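Local coordinates for protein nucleocapsid (Crimean-congo hemorrhagic fever virus, PDB 4AKL) that binds single- and double-stranded RNA, including the panhandle formed by the genome termini, and probably helps package the viral genome, at residues Ile77-Trp82 / Asn142-Ala147; Asp305-Ser310 / Gly389-Thr394. One frame throughout, in Å; residues are numbered along the deposited sequence.

How the contacts relate
Both contacts are buried in the helical body of the nucleocapsid protein, about 11 Å apart between centres. Contact 1 sets a short helix against a loop and is polar at heart: a carboxylate of 77-82 collects amide groups from 142-147, whose two asparagines are partly exposed. Contact 2, wholly interior and nearer the centre of the chain, packs the start of one helix on the end of another through methyl groups, a thiol and a ring; its segments share no hydrogen bond, although Thr306 bonds Glu387, just before the second segment. The two touch directly: Cys80 SG of contact 1 lies 3.4 Å from both Val390 O and Thr394 OG1 of contact 2.

Contact 1. Residues Ile77-Trp82 / Asn142-Ala147; sequences IYECAW and NANTAA
Glu79, on helix 77-83, and Thr145, in the loop that follows helix 120-136, are the pair whose CA atoms come nearest, 7.2 Å apart. With a short 3-10 turn at Ala143-Asn144, the amides of Asn142 and Asn144 both face one carboxylate oxygen. Asn144 ND2 donates to Glu79 OE2 at 2.9 Å along an almost straight line (172°); the oxygen lies in the plane of this amide, yet the donor sits above the carboxylate plane. Asn142 ND2, also 2.9 Å from Glu79 OE2, meets the anti lone pair of that oxygen, which lies somewhat out of the plane of the Asn142 amide, in a more bent bond. The bend of the Glu79 chain at chi2 (78°) turns its acid group into this double grip, while Ser33 holds the other oxygen, OE1. With both oxygens bonded, the buried carboxylate has its rotation fixed, and the donors probably help stabilise its negative charge. Nearer the helix backbone, Glu79 CG packs on Thr145 CG2 at 3.7 Å. The Tyr78 ring brings CE2 to 3.6 Å from Asn142 ND2, its plane 40° from the amide's, and its hydroxyl bonds Asn14 of helix 10-24. Trp82 flanks the Thr145 methyl and ties its indole NH to the carbonyl of Phe139. Such a buried carboxylate, accepting from two loop asparagines, ties an irregular loop to a short helix in the predominantly helical nucleocapsid fold.

Contact 2. Residues Asp305-Ser310 / Gly389-Thr394; sequences DTVFSS and GVCFGT
Cys391 SG stands anti to its carbonyl carbon (chi1 -61°), a setting that projects the thiol from helix 385-392 onto helix 306-316; on the facing helix Thr306 places CG2 anti to the backbone N (OG1 at chi1 -64°), which aims the methyl at Val390 and Cys391. The sulfur settles among three residues at the start of that helix, 3.8 Å from Val307 CA and 3.7 Å from Ser310 OG, with Thr306 CG2 at 3.9 Å. Val307 adds its own CG2 as a looser apolar neighbour of the thiol. Alongside, Thr306 CG2 meets Val390 CG1 at 3.8 Å, the two side chains crossing at about a right angle, while the Thr306 hydroxyl is bonded to Glu387, one turn earlier on the other helix. This is helix-to-helix packing in the protein interior, the start of one helix against the end of another; the small side chains here are consistent with the close approach, 6.4 Å between the CA atoms of Val307 and Cys391. Asp305 N-caps the first of them through a weak bond from Phe308 N to its OD1. Ser310 keeps its hydroxyl within its own helix: OG donates to Thr306 O at 2.9 Å, and that carbonyl also accepts from Ser310 N, the two donors arriving from opposite faces of its plane. The CB of Ser310 lies 3.8 Å from Phe392 CE2, and its carbonyl oxygen lies in plane at the edge of the ring. Cys391 CB sits over the centre of one face of that ring, and Tyr311 and Phe324 make edge-to-face contacts with it.

Contact 1. Residues Ile77-Trp82 / Asn142-Ala147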
# COMPACT_ATOMS: atom_id res chain seq x y z
N ILE A 77 -19.67 4.71 3.24
CA ILE A 77 -20.68 3.68 2.90
C ILE A 77 -20.68 3.21 1.46
O ILE A 77 -20.74 1.98 1.19
CB ILE A 77 -22.07 4.13 3.25
CG1 ILE A 77 -22.19 4.28 4.77
CG2 ILE A 77 -23.07 3.11 2.76
CD1 ILE A 77 -21.95 2.95 5.57
N TYR A 78 -20.60 4.16 0.55
CA TYR A 78 -20.73 3.85 -0.88
C TYR A 78 -19.63 2.92 -1.31
O TYR A 78 -19.88 1.89 -1.93
CB TYR A 78 -20.66 5.13 -1.72
CG TYR A 78 -20.87 4.91 -3.20
CD1 TYR A 78 -22.12 4.91 -3.73
CD2 TYR A 78 -19.78 4.68 -4.07
CE1 TYR A 78 -22.33 4.71 -5.07
CE2 TYR A 78 -19.98 4.46 -5.44
CZ TYR A 78 -21.25 4.48 -5.93
OH TYR A 78 -21.49 4.28 -7.27
N GLU A 79 -18.41 3.26 -0.95
CA GLU A 79 -17.26 2.50 -1.43
C GLU A 79 -17.12 1.18 -0.69
O GLU A 79 -16.78 0.17 -1.32
CB GLU A 79 -15.99 3.33 -1.36
CG GLU A 79 -15.96 4.46 -2.34
CD GLU A 79 -16.79 5.72 -1.95
OE1 GLU A 79 -17.13 5.89 -0.76
OE2 GLU A 79 -17.10 6.54 -2.88
N CYS A 80 -17.41 1.19 0.64
CA CYS A 80 -17.41 -0.05 1.43
C CYS A 80 -18.47 -1.00 0.87
O CYS A 80 -18.21 -2.21 0.71
CB CYS A 80 -17.69 0.25 2.92
SG CYS A 80 -16.37 1.16 3.74
N ALA A 81 -19.65 -0.48 0.56
CA ALA A 81 -20.70 -1.34 -0.02
C ALA A 81 -20.23 -1.88 -1.38
O ALA A 81 -20.43 -3.06 -1.69
CB ALA A 81 -21.98 -0.63 -0.15
N TRP A 82 -19.62 -1.03 -2.20
CA TRP A 82 -19.10 -1.49 -3.49
C TRP A 82 -18.03 -2.61 -3.32
O TRP A 82 -18.06 -3.61 -4.04
CB TRP A 82 -18.52 -0.30 -4.26
CG TRP A 82 -17.80 -0.62 -5.56
CD1 TRP A 82 -16.46 -0.54 -5.78
CD2 TRP A 82 -18.38 -1.04 -6.81
NE1 TRP A 82 -16.15 -0.87 -7.06
CE2 TRP A 82 -17.31 -1.19 -7.73
CE3 TRP A 82 -19.70 -1.30 -7.25
CZ2 TRP A 82 -17.50 -1.61 -9.06
CZ3 TRP A 82 -19.89 -1.71 -8.56
CH2 TRP A 82 -18.80 -1.86 -9.45
N ASN A 142 -15.20 5.57 -9.28
CA ASN A 142 -15.13 7.00 -8.91
C ASN A 142 -13.71 7.30 -8.44
O ASN A 142 -12.87 6.38 -8.38
CB ASN A 142 -16.20 7.43 -7.85
CG ASN A 142 -16.10 6.65 -6.49
OD1 ASN A 142 -15.06 6.03 -6.11
ND2 ASN A 142 -17.21 6.72 -5.74
N ALA A 143 -13.43 8.56 -8.11
CA ALA A 143 -12.09 8.96 -7.67
C ALA A 143 -11.69 8.27 -6.37
O ALA A 143 -10.54 7.98 -6.16
CB ALA A 143 -11.99 10.48 -7.50
N ASN A 144 -12.66 8.00 -5.49
CA ASN A 144 -12.39 7.29 -4.20
C ASN A 144 -11.91 5.87 -4.42
O ASN A 144 -11.32 5.31 -3.54
CB ASN A 144 -13.65 7.28 -3.31
CG ASN A 144 -14.03 8.68 -2.76
OD1 ASN A 144 -13.18 9.61 -2.66
ND2 ASN A 144 -15.32 8.81 -2.35
N THR A 145 -12.17 5.27 -5.59
CA THR A 145 -11.77 3.89 -5.89
C THR A 145 -10.72 3.81 -7.00
O THR A 145 -10.60 2.78 -7.67
CB THR A 145 -13.02 3.07 -6.25
OG1 THR A 145 -13.78 3.74 -7.29
CG2 THR A 145 -13.90 2.82 -4.96
N ALA A 146 -9.97 4.90 -7.19
CA ALA A 146 -8.98 5.02 -8.26
C ALA A 146 -7.59 4.71 -7.80
O ALA A 146 -7.30 4.71 -6.59
CB ALA A 146 -9.00 6.49 -8.90
N ALA A 147 -6.72 4.43 -8.78
CA ALA A 147 -5.27 4.38 -8.58
C ALA A 147 -4.76 5.79 -8.78
O ALA A 147 -4.91 6.36 -9.84
CB ALA A 147 -4.61 3.42 -9.55

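Contact 2. Residues Asp305-Ser310 / Gly389-Thr394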
# COMPACT_ATOMS: atom_id res chain seq x y z
N ASP A 305 -1.83 -2.25 -0.61
CA ASP A 305 -3.04 -1.95 -1.26
C ASP A 305 -4.12 -2.65 -0.47
O ASP A 305 -4.26 -3.90 -0.52
CB ASP A 305 -3.02 -2.43 -2.71
CG ASP A 305 -4.29 -2.05 -3.47
OD1 ASP A 305 -5.33 -1.91 -2.80
OD2 ASP A 305 -4.24 -1.88 -4.72
N THR A 306 -4.90 -1.86 0.25
CA THR A 306 -5.81 -2.35 1.25
C THR A 306 -6.85 -3.29 0.69
O THR A 306 -7.08 -4.35 1.22
CB THR A 306 -6.46 -1.16 2.02
OG1 THR A 306 -5.44 -0.47 2.72
CG2 THR A 306 -7.56 -1.59 3.06
N VAL A 307 -7.47 -2.91 -0.40
CA VAL A 307 -8.49 -3.73 -0.93
C VAL A 307 -7.91 -5.00 -1.61
O VAL A 307 -8.44 -6.09 -1.44
CB VAL A 307 -9.47 -2.93 -1.83
CG1 VAL A 307 -8.83 -2.54 -3.14
CG2 VAL A 307 -10.75 -3.79 -2.07
N PHE A 308 -6.79 -4.84 -2.32
CA PHE A 308 -6.17 -5.98 -3.00
C PHE A 308 -5.72 -7.04 -2.02
O PHE A 308 -6.03 -8.24 -2.18
CB PHE A 308 -5.00 -5.52 -3.88
CG PHE A 308 -4.32 -6.64 -4.61
CD1 PHE A 308 -5.00 -7.38 -5.58
CD2 PHE A 308 -3.03 -7.00 -4.31
CE1 PHE A 308 -4.40 -8.39 -6.24
CE2 PHE A 308 -2.42 -8.00 -4.94
CZ PHE A 308 -3.08 -8.72 -5.93
N SER A 309 -4.96 -6.59 -1.01
CA SER A 309 -4.45 -7.47 -0.00
C SER A 309 -5.63 -8.08 0.73
O SER A 309 -5.62 -9.25 1.00
CB SER A 309 -3.47 -6.75 0.95
OG SER A 309 -2.15 -6.64 0.45
N SER A 310 -6.67 -7.32 1.01
CA SER A 310 -7.79 -7.92 1.69
C SER A 310 -8.46 -9.08 0.91
O SER A 310 -8.86 -10.08 1.52
CB SER A 310 -8.81 -6.85 2.15
OG SER A 310 -8.21 -6.06 3.23
N GLY A 389 -11.18 -5.28 7.77
CA GLY A 389 -12.33 -4.72 8.46
C GLY A 389 -12.87 -3.47 7.74
O GLY A 389 -14.06 -3.31 7.62
N VAL A 390 -12.02 -2.57 7.28
CA VAL A 390 -12.54 -1.41 6.56
C VAL A 390 -13.18 -1.81 5.21
O VAL A 390 -14.15 -1.20 4.78
CB VAL A 390 -11.49 -0.27 6.39
CG1 VAL A 390 -10.40 -0.68 5.40
CG2 VAL A 390 -12.16 0.99 5.96
N CYS A 391 -12.68 -2.86 4.56
CA CYS A 391 -13.30 -3.28 3.29
C CYS A 391 -14.64 -4.01 3.39
O CYS A 391 -15.55 -3.80 2.57
CB CYS A 391 -12.33 -4.20 2.57
SG CYS A 391 -10.75 -3.56 2.10
N PHE A 392 -14.74 -4.91 4.40
CA PHE A 392 -15.84 -5.89 4.51
C PHE A 392 -16.61 -5.84 5.82
O PHE A 392 -17.62 -6.55 5.96
CB PHE A 392 -15.31 -7.32 4.40
CG PHE A 392 -14.30 -7.54 3.29
CD1 PHE A 392 -14.55 -7.13 2.00
CD2 PHE A 392 -13.13 -8.21 3.54
CE1 PHE A 392 -13.63 -7.36 1.01
CE2 PHE A 392 -12.20 -8.43 2.54
CZ PHE A 392 -12.46 -8.02 1.30
N GLY A 393 -16.16 -5.02 6.76
CA GLY A 393 -16.72 -5.01 8.10
C GLY A 393 -17.40 -3.79 8.65
O GLY A 393 -17.86 -3.86 9.77
N THR A 394 -17.48 -2.70 7.90
CA THR A 394 -18.22 -1.52 8.37
C THR A 394 -19.68 -1.69 8.09
O THR A 394 -20.53 -1.05 8.73
CB THR A 394 -17.73 -0.24 7.73
OG1 THR A 394 -18.08 -0.22 6.33
CG2 THR A 394 -16.20 -0.07 7.92